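Local atomic coordinates of extracellular ligand-binding receptor (Sphaerobacter thermophilus, PDB entry 4ZPJ), a protein that probably captures a small-molecule ligand outside the cell and hands it to an ABC transporter, as substrate-binding proteins of the leucine-binding protein family do. Residues His206-Ala211 with Ala252-His257; Ser214-Glu217 with Glu222-Asp225; Gln114-Asp119 with Val141-Pro146. All coordinates share one frame; numbering follows the deposited sequence.

Interactions 1 and 2 share helix 203-218 and reach the same four-stranded parallel sheet; their centres are about 10 Å apart. Interaction 1 is fully buried and sets an acidic side chain against two phenylalanine rings. Interaction 2 lies nearer the end of the helix and is partly buried, with a buried phenylalanine and two glutamates towards the outside. Interaction 3 belongs to the mixed sheet's side of the molecule, its centre about 35 Å from that of interaction 1. It is also partly buried, but its contacts are purely apolar and join helix 105-117 to the turn that follows helix 130-142. None of the three has a hydrogen bond across its segments.

Interaction 1: residues His206-Ala211 with Ala252-His257; sequences HEEMAA and AVFAFH. With ZN (zinc ion), chain G.
Glu208 OE2 receives a weak hydrogen bond from Gly176 N and rests 3.5 Å from Phe256 CE2. The contact packs helix 203-218 against strand 252-256 of the four-stranded parallel sheet, in the alpha/beta architecture of periplasmic binding proteins. Phe254 and Phe256 both point towards the helix, while Ala255 between them points away.

Glu208 CG sits over the centre of the Phe256 ring in a CH-pi contact, 3.7 Å from the centroid and 10° off the ring normal. The side chain then turns about its CB-CG bond (chi2 -95°), which lays the carboxylate over the CD2-CE2 side of the ring. The two planes are 12° apart and stacked. The other oxygen, OE1, meets the edge of Phe254, 4.0 Å from CZ and near the ring plane. That edge is the slightly positive part of a phenyl ring, so the approach probably suits a carboxylate. Phe254 also stacks on Phe212, and Phe256 touches Tyr202 and Ser284.

Two residues before Glu208, His206 points away from the strand. Its NE2 binds a zinc ion at 2.2 Å, and Asp201 OD1 and two waters are the ion's other ligands.

Interaction 2: residues Ser214-Glu217 with Glu222-Asp225; sequences SRFE and EIVD
Phe216 and Ile223 form the apolar part of the contact. Phe216 CD2 lies 3.7 Å from Ile223 CD1, and the two side chains run at a slant to each other. The methyl meets the ring neither squarely over its face nor at its edge. The phenylalanine points from the helix towards the strand, with CG anti to the backbone N (chi1 -172°). Ile223 reaches the ring through the bend of its longer branch (chi2 -58°). Around this pair, Phe216 also touches Ala183 and Tyr187 of helix 180-188 and Met195 of strand 194-200.

The second kind of contact is between ring and backbone. Glu222 O lies in the plane of the Phe216 ring at its edge, 3.4 Å from CE2. The carbonyl oxygen thus faces the weakly positive rim of the ring. Glu222 N is close to the same carbon, at 3.5 Å. An alanine in place of Phe216 would probably leave Ile223 CD1 without its ring partner and open a gap between the helix and the start of the strand.

The charged groups lie further out. Glu217 OE2 comes within 4.2 Å of Ile223 CG1, and it forms a salt bridge with Arg213 NH2. Glu222 OE1 is 5.2 Å from Glu217 OE2. These like charges do not touch, and the arginine probably eases any repulsion between them.

No hydrogen bond crosses between 214-217 and 222-225. The strand is instead held by backbone bonds from Glu222 to Arg193 and Met195. The arrangement is the second half of a beta-alpha-beta unit: strand 194-200, helix 203-218, then strand 222-229 at the edge of the parallel sheet.

Interaction 3: residues Gln114-Asp119 with Val141-Pro146; sequences QLIERD and VQAEMP
Ile116 meets Ala143 through its CD1 methyl, which is 3.6 Å from Ala143 CB. The shorter branch helps, with Ile116 CG2 at 4.2 Å from Ala143 CB. Ile116 also meets residue 145, a selenomethionine: CG1 lies 4.2 Å from Met145 CE, and the two side chains lie alongside and run in opposite senses. The long branch of Ile116 is extended (chi2 -179°), which carries CD1 out to the alanine. Met145 instead bends at both chi2 and chi3, which swings its terminal methyl round to the isoleucine.

Next comes the backbone that sets these groups in place. Helix 130-142 ends in a Schellman motif, in which Glu144 takes a positive phi of 53° and Glu144 N bonds to Val141 O at 2.8 Å. After this turn the chain heads into strand 147-149 of the mixed sheet. Ala143 and Met145, on either side of Glu144 in sequence, both point towards helix 105-117.

Further out, Ile116 also touches Ile139, and Met145 touches Leu140, both on helix 130-142. Beside Ile116, Leu115 packs on Ile97 of strand 92-100. In segment 114-119, Asp119 N bonds back to Gln114 O at 3.0 Å.

Interaction 1: residues His206-Ala211 with Ala252-His257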
loop_
_atom_site.group_PDB
_atom_site.type_symbol
_atom_site.label_atom_id
_atom_site.label_comp_id
_atom_site.label_asym_id
_atom_site.label_seq_id
_atom_site.Cartn_x
_atom_site.Cartn_y
_atom_site.Cartn_z
ATOM N N HIS A 206 10.463 -5.542 9.252
ATOM C CA HIS A 206 11.321 -6.600 8.802
ATOM C C HIS A 206 11.147 -6.947 7.328
ATOM O O HIS A 206 12.132 -7.133 6.639
ATOM C CB HIS A 206 11.091 -7.814 9.640
ATOM C CG HIS A 206 11.655 -7.672 11.014
ATOM N ND1 HIS A 206 13.016 -7.665 11.246
ATOM C CD2 HIS A 206 11.058 -7.487 12.213
ATOM C CE1 HIS A 206 13.229 -7.516 12.539
ATOM N NE2 HIS A 206 12.057 -7.391 13.140
ATOM N N GLU A 207 9.896 -7.063 6.872
ATOM C CA GLU A 207 9.607 -7.490 5.495
ATOM C C GLU A 207 10.040 -6.446 4.503
ATOM O O GLU A 207 10.504 -6.811 3.417
ATOM C CB GLU A 207 8.133 -7.830 5.315
ATOM C CG GLU A 207 7.686 -9.043 6.165
ATOM C CD GLU A 207 6.238 -9.472 5.954
ATOM O OE1 GLU A 207 5.495 -8.831 5.148
ATOM O OE2 GLU A 207 5.851 -10.483 6.591
ATOM N N GLU A 208 9.877 -5.158 4.844
ATOM C CA GLU A 208 10.386 -4.047 4.001
ATOM C C GLU A 208 11.920 -4.009 3.909
ATOM O O GLU A 208 12.492 -3.741 2.829
ATOM C CB GLU A 208 9.928 -2.739 4.555
ATOM C CG GLU A 208 8.432 -2.483 4.423
ATOM C CD GLU A 208 8.047 -1.652 3.178
ATOM O OE1 GLU A 208 8.969 -1.102 2.504
ATOM O OE2 GLU A 208 6.812 -1.510 2.928
HETATM N N MSE A 209 12.596 -4.284 5.030
HETATM C CA MSE A 209 14.068 -4.357 5.020
HETATM C C MSE A 209 14.512 -5.488 4.110
HETATM O O MSE A 209 15.423 -5.327 3.274
HETATM C CB MSE A 209 14.678 -4.494 6.425
HETATM C CG MSE A 209 14.618 -3.129 7.084
HETATM SE SE MSE A 209 15.648 -3.031 8.771
HETATM C CE MSE A 209 14.972 -4.624 9.663
ATOM N N ALA A 210 13.853 -6.631 4.240
ATOM C CA ALA A 210 14.214 -7.818 3.474
ATOM C C ALA A 210 13.984 -7.639 2.001
ATOM O O ALA A 210 14.743 -8.158 1.198
ATOM C CB ALA A 210 13.437 -9.024 3.984
ATOM N N ALA A 211 12.961 -6.877 1.627
ATOM C CA ALA A 211 12.633 -6.709 0.234
ATOM C C ALA A 211 13.641 -5.747 -0.370
ATOM O O ALA A 211 14.103 -5.947 -1.485
ATOM C CB ALA A 211 11.199 -6.222 0.079
ATOM N N ALA A 252 24.589 5.278 1.845
ATOM C CA ALA A 252 23.179 5.746 1.977
ATOM C C ALA A 252 22.397 4.914 2.962
ATOM O O ALA A 252 22.839 3.850 3.326
ATOM C CB ALA A 252 22.426 5.741 0.631
ATOM N N VAL A 253 21.217 5.392 3.332
ATOM C CA VAL A 253 20.358 4.710 4.272
ATOM C C VAL A 253 18.991 4.536 3.664
ATOM O O VAL A 253 18.544 5.436 3.042
ATOM C CB VAL A 253 20.139 5.603 5.521
ATOM C CG1 VAL A 253 19.243 4.910 6.538
ATOM C CG2 VAL A 253 21.473 5.922 6.124
ATOM N N PHE A 254 18.345 3.399 3.857
ATOM C CA PHE A 254 16.928 3.240 3.564
ATOM C C PHE A 254 16.185 3.124 4.896
ATOM O O PHE A 254 16.624 2.368 5.748
ATOM C CB PHE A 254 16.671 1.994 2.727
ATOM C CG PHE A 254 15.204 1.576 2.678
ATOM C CD1 PHE A 254 14.302 2.186 1.804
ATOM C CD2 PHE A 254 14.732 0.589 3.485
ATOM C CE1 PHE A 254 12.948 1.824 1.780
ATOM C CE2 PHE A 254 13.392 0.211 3.470
ATOM C CZ PHE A 254 12.506 0.817 2.628
ATOM N N ALA A 255 15.083 3.856 5.074
ATOM C CA ALA A 255 14.271 3.808 6.301
ATOM C C ALA A 255 12.752 3.682 6.057
ATOM O O ALA A 255 12.152 4.368 5.172
ATOM C CB ALA A 255 14.523 5.031 7.123
ATOM N N PHE A 256 12.138 2.808 6.852
ATOM C CA PHE A 256 10.684 2.587 6.852
ATOM C C PHE A 256 10.076 2.611 8.243
ATOM O O PHE A 256 10.572 1.951 9.155
ATOM C CB PHE A 256 10.372 1.233 6.230
ATOM C CG PHE A 256 8.979 0.772 6.464
ATOM C CD1 PHE A 256 8.652 0.044 7.614
ATOM C CD2 PHE A 256 7.994 1.035 5.528
ATOM C CE1 PHE A 256 7.352 -0.389 7.836
ATOM C CE2 PHE A 256 6.677 0.605 5.741
ATOM C CZ PHE A 256 6.364 -0.117 6.894
ATOM N N HIS A 257 8.986 3.361 8.395
ATOM C CA HIS A 257 8.191 3.382 9.625
ATOM C C HIS A 257 6.733 3.258 9.356
ATOM O O HIS A 257 5.955 3.202 10.286
ATOM C CB HIS A 257 8.382 4.687 10.367
ATOM C CG HIS A 257 9.782 4.946 10.742
ATOM N ND1 HIS A 257 10.702 5.483 9.858
ATOM C CD2 HIS A 257 10.456 4.659 11.874
ATOM C CE1 HIS A 257 11.871 5.571 10.461
ATOM N NE2 HIS A 257 11.756 5.040 11.671
HETATM ZN ZN ZN G . 11.827 -7.296 15.284
HETATM O O HOH W 1 9.698 -7.953 15.514
HETATM O O HOH W 2 13.733 -7.027 15.814
#

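Interaction 2: residues Ser214-Glu217 with Glu222-Asp225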
loop_
_atom_site.group_PDB
_atom_site.type_symbol
_atom_site.label_atom_id
_atom_site.label_comp_id
_atom_site.label_asym_id
_atom_site.label_seq_id
_atom_site.Cartn_x
_atom_site.Cartn_y
_atom_site.Cartn_z
ATOM N N SER A 214 17.085 -7.570 -0.677
ATOM C CA SER A 214 17.037 -8.550 -1.752
ATOM C C SER A 214 17.297 -7.908 -3.107
ATOM O O SER A 214 18.173 -8.356 -3.824
ATOM C CB SER A 214 15.679 -9.245 -1.741
ATOM O OG SER A 214 15.525 -10.053 -2.877
ATOM N N ARG A 215 16.598 -6.834 -3.439
ATOM C CA ARG A 215 16.866 -6.144 -4.701
ATOM C C ARG A 215 18.206 -5.476 -4.738
ATOM O O ARG A 215 18.825 -5.390 -5.804
ATOM C CB ARG A 215 15.866 -5.023 -4.994
ATOM C CG ARG A 215 14.430 -5.404 -5.200
ATOM C CD ARG A 215 14.199 -6.276 -6.403
ATOM N NE ARG A 215 14.572 -5.653 -7.656
ATOM C CZ ARG A 215 14.322 -6.208 -8.839
ATOM N NH1 ARG A 215 13.710 -7.375 -8.896
ATOM N NH2 ARG A 215 14.702 -5.601 -9.969
ATOM N N PHE A 216 18.654 -4.933 -3.595
ATOM C CA PHE A 216 19.894 -4.158 -3.611
ATOM C C PHE A 216 20.962 -5.157 -3.779
ATOM O O PHE A 216 21.922 -4.906 -4.490
ATOM C CB PHE A 216 20.043 -3.277 -2.346
ATOM C CG PHE A 216 21.202 -2.297 -2.373
ATOM C CD1 PHE A 216 21.253 -1.285 -3.289
ATOM C CD2 PHE A 216 22.220 -2.383 -1.436
ATOM C CE1 PHE A 216 22.322 -0.382 -3.317
ATOM C CE2 PHE A 216 23.291 -1.487 -1.425
ATOM C CZ PHE A 216 23.344 -0.481 -2.369
ATOM N N GLU A 217 20.796 -6.323 -3.169
ATOM C CA GLU A 217 21.818 -7.382 -3.239
ATOM C C GLU A 217 21.878 -8.009 -4.632
ATOM O O GLU A 217 22.946 -8.244 -5.137
ATOM C CB GLU A 217 21.625 -8.471 -2.163
ATOM C CG GLU A 217 22.113 -8.016 -0.796
ATOM C CD GLU A 217 22.005 -9.060 0.301
ATOM O OE1 GLU A 217 21.418 -10.130 0.083
ATOM O OE2 GLU A 217 22.493 -8.784 1.397
ATOM N N GLU A 222 25.723 -4.036 -1.352
ATOM C CA GLU A 222 25.793 -4.775 -0.080
ATOM C C GLU A 222 25.191 -3.958 1.088
ATOM O O GLU A 222 25.233 -2.744 1.084
ATOM C CB GLU A 222 27.218 -5.367 0.189
ATOM C CG GLU A 222 27.258 -6.927 0.277
ATOM C CD GLU A 222 27.619 -7.731 -1.015
ATOM O OE1 GLU A 222 27.002 -8.808 -1.259
ATOM O OE2 GLU A 222 28.553 -7.353 -1.765
ATOM N N ILE A 223 24.581 -4.678 2.024
ATOM C CA ILE A 223 23.983 -4.132 3.221
ATOM C C ILE A 223 24.968 -4.348 4.354
ATOM O O ILE A 223 25.308 -5.477 4.665
ATOM C CB ILE A 223 22.671 -4.873 3.576
ATOM C CG1 ILE A 223 21.679 -4.769 2.416
ATOM C CG2 ILE A 223 22.068 -4.339 4.888
ATOM C CD1 ILE A 223 21.334 -3.369 2.031
ATOM N N VAL A 224 25.399 -3.258 4.968
ATOM C CA VAL A 224 26.364 -3.301 6.032
ATOM C C VAL A 224 25.753 -3.434 7.461
ATOM O O VAL A 224 26.426 -3.932 8.342
ATOM C CB VAL A 224 27.302 -2.051 5.962
ATOM C CG1 VAL A 224 27.944 -1.913 4.583
ATOM C CG2 VAL A 224 26.560 -0.764 6.348
ATOM N N ASP A 225 24.539 -2.938 7.713
ATOM C CA ASP A 225 23.881 -3.101 9.041
ATOM C C ASP A 225 22.401 -2.853 8.935
ATOM O O ASP A 225 21.971 -2.203 7.999
ATOM C CB ASP A 225 24.451 -2.141 10.120
ATOM C CG ASP A 225 24.266 -2.685 11.583
ATOM O OD1 ASP A 225 23.439 -3.597 11.756
ATOM O OD2 ASP A 225 24.946 -2.235 12.555
#

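Interaction 3: residues Gln114-Asp119 with Val141-Pro146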
loop_
_atom_site.group_PDB
_atom_site.type_symbol
_atom_site.label_atom_id
_atom_site.label_comp_id
_atom_site.label_asym_id
_atom_site.label_seq_id
_atom_site.Cartn_x
_atom_site.Cartn_y
_atom_site.Cartn_z
ATOM N N GLN A 114 -19.794 -12.958 10.631
ATOM C CA GLN A 114 -21.090 -12.308 10.429
ATOM C C GLN A 114 -21.403 -11.941 8.945
ATOM O O GLN A 114 -22.478 -12.209 8.453
ATOM C CB GLN A 114 -21.171 -11.085 11.348
ATOM C CG GLN A 114 -22.249 -10.084 11.009
ATOM C CD GLN A 114 -21.996 -8.719 11.630
ATOM O OE1 GLN A 114 -21.580 -8.605 12.804
ATOM N NE2 GLN A 114 -22.267 -7.668 10.849
ATOM N N LEU A 115 -20.450 -11.360 8.235
ATOM C CA LEU A 115 -20.690 -10.935 6.859
ATOM C C LEU A 115 -20.957 -12.145 5.979
ATOM O O LEU A 115 -21.809 -12.094 5.112
ATOM C CB LEU A 115 -19.480 -10.201 6.293
ATOM C CG LEU A 115 -19.066 -8.871 6.890
ATOM C CD1 LEU A 115 -17.641 -8.552 6.403
ATOM C CD2 LEU A 115 -20.047 -7.777 6.490
ATOM N N ILE A 116 -20.197 -13.217 6.208
ATOM C CA ILE A 116 -20.424 -14.469 5.518
ATOM C C ILE A 116 -21.768 -15.107 5.931
ATOM O O ILE A 116 -22.602 -15.329 5.076
ATOM C CB ILE A 116 -19.346 -15.497 5.866
ATOM C CG1 ILE A 116 -17.960 -15.055 5.387
ATOM C CG2 ILE A 116 -19.745 -16.866 5.322
ATOM C CD1 ILE A 116 -16.874 -16.061 5.690
ATOM N N GLU A 117 -21.931 -15.425 7.221
ATOM C CA GLU A 117 -23.076 -16.222 7.735
ATOM C C GLU A 117 -24.404 -15.433 7.828
ATOM O O GLU A 117 -25.429 -15.894 7.348
ATOM C CB GLU A 117 -22.784 -16.785 9.145
ATOM C CG GLU A 117 -21.539 -17.673 9.326
ATOM C CD GLU A 117 -21.337 -18.113 10.807
ATOM O OE1 GLU A 117 -21.790 -17.412 11.761
ATOM O OE2 GLU A 117 -20.731 -19.185 11.029
ATOM N N ARG A 118 -24.379 -14.270 8.474
ATOM C CA ARG A 118 -25.574 -13.409 8.636
ATOM C C ARG A 118 -25.909 -12.663 7.345
ATOM O O ARG A 118 -26.991 -12.763 6.804
ATOM C CB ARG A 118 -25.344 -12.373 9.768
ATOM C CG ARG A 118 -26.565 -11.487 10.171
ATOM C CD ARG A 118 -26.243 -10.297 11.136
ATOM N NE ARG A 118 -25.698 -9.066 10.487
ATOM C CZ ARG A 118 -26.390 -8.242 9.672
ATOM N NH1 ARG A 118 -25.817 -7.170 9.137
ATOM N NH2 ARG A 118 -27.671 -8.472 9.373
ATOM N N ASP A 119 -24.961 -11.888 6.861
ATOM C CA ASP A 119 -25.267 -10.964 5.780
ATOM C C ASP A 119 -25.262 -11.626 4.407
ATOM O O ASP A 119 -25.800 -11.067 3.457
ATOM C CB ASP A 119 -24.318 -9.774 5.875
ATOM C CG ASP A 119 -24.572 -8.959 7.136
ATOM O OD1 ASP A 119 -25.750 -8.593 7.326
ATOM O OD2 ASP A 119 -23.651 -8.698 7.953
ATOM N N VAL A 141 -11.191 -18.825 3.233
ATOM C CA VAL A 141 -10.934 -19.930 2.282
ATOM C C VAL A 141 -11.898 -21.066 2.487
ATOM O O VAL A 141 -12.499 -21.569 1.527
ATOM C CB VAL A 141 -9.473 -20.444 2.345
ATOM C CG1 VAL A 141 -9.298 -21.713 1.484
ATOM C CG2 VAL A 141 -8.520 -19.335 1.903
ATOM N N GLN A 142 -12.110 -21.435 3.747
ATOM C CA GLN A 142 -13.063 -22.496 4.046
ATOM C C GLN A 142 -14.426 -22.112 3.523
ATOM O O GLN A 142 -15.151 -22.941 2.999
ATOM C CB GLN A 142 -13.141 -22.785 5.537
ATOM C CG GLN A 142 -13.800 -24.141 5.825
ATOM C CD GLN A 142 -14.402 -24.250 7.228
ATOM O OE1 GLN A 142 -14.190 -25.243 7.940
ATOM N NE2 GLN A 142 -15.180 -23.240 7.621
ATOM N N ALA A 143 -14.789 -20.848 3.663
ATOM C CA ALA A 143 -16.084 -20.399 3.149
ATOM C C ALA A 143 -16.121 -20.167 1.603
ATOM O O ALA A 143 -17.162 -19.865 1.048
ATOM C CB ALA A 143 -16.527 -19.148 3.898
ATOM N N GLU A 144 -15.001 -20.353 0.915
ATOM C CA GLU A 144 -14.933 -20.148 -0.547
ATOM C C GLU A 144 -15.466 -18.753 -0.908
ATOM O O GLU A 144 -16.266 -18.580 -1.818
ATOM C CB GLU A 144 -15.620 -21.308 -1.316
ATOM C CG GLU A 144 -15.089 -22.703 -0.887
ATOM C CD GLU A 144 -15.609 -23.903 -1.717
ATOM O OE1 GLU A 144 -16.238 -23.655 -2.767
ATOM O OE2 GLU A 144 -15.368 -25.097 -1.336
HETATM N N MSE A 145 -14.952 -17.759 -0.190
HETATM C CA MSE A 145 -15.366 -16.372 -0.310
HETATM C C MSE A 145 -14.345 -15.548 -1.057
HETATM O O MSE A 145 -13.215 -15.326 -0.555
HETATM C CB MSE A 145 -15.442 -15.829 1.103
HETATM C CG MSE A 145 -15.777 -14.352 1.167
HETATM SE SE MSE A 145 -17.544 -13.879 0.408
HETATM C CE MSE A 145 -18.596 -15.310 1.266
ATOM N N PRO A 146 -14.735 -15.019 -2.218
ATOM C CA PRO A 146 -13.839 -14.145 -2.942
ATOM C C PRO A 146 -13.536 -12.912 -2.143
ATOM O O PRO A 146 -14.437 -12.302 -1.552
ATOM C CB PRO A 146 -14.627 -13.809 -4.234
ATOM C CG PRO A 146 -15.604 -14.941 -4.350
ATOM C CD PRO A 146 -16.015 -15.169 -2.921
#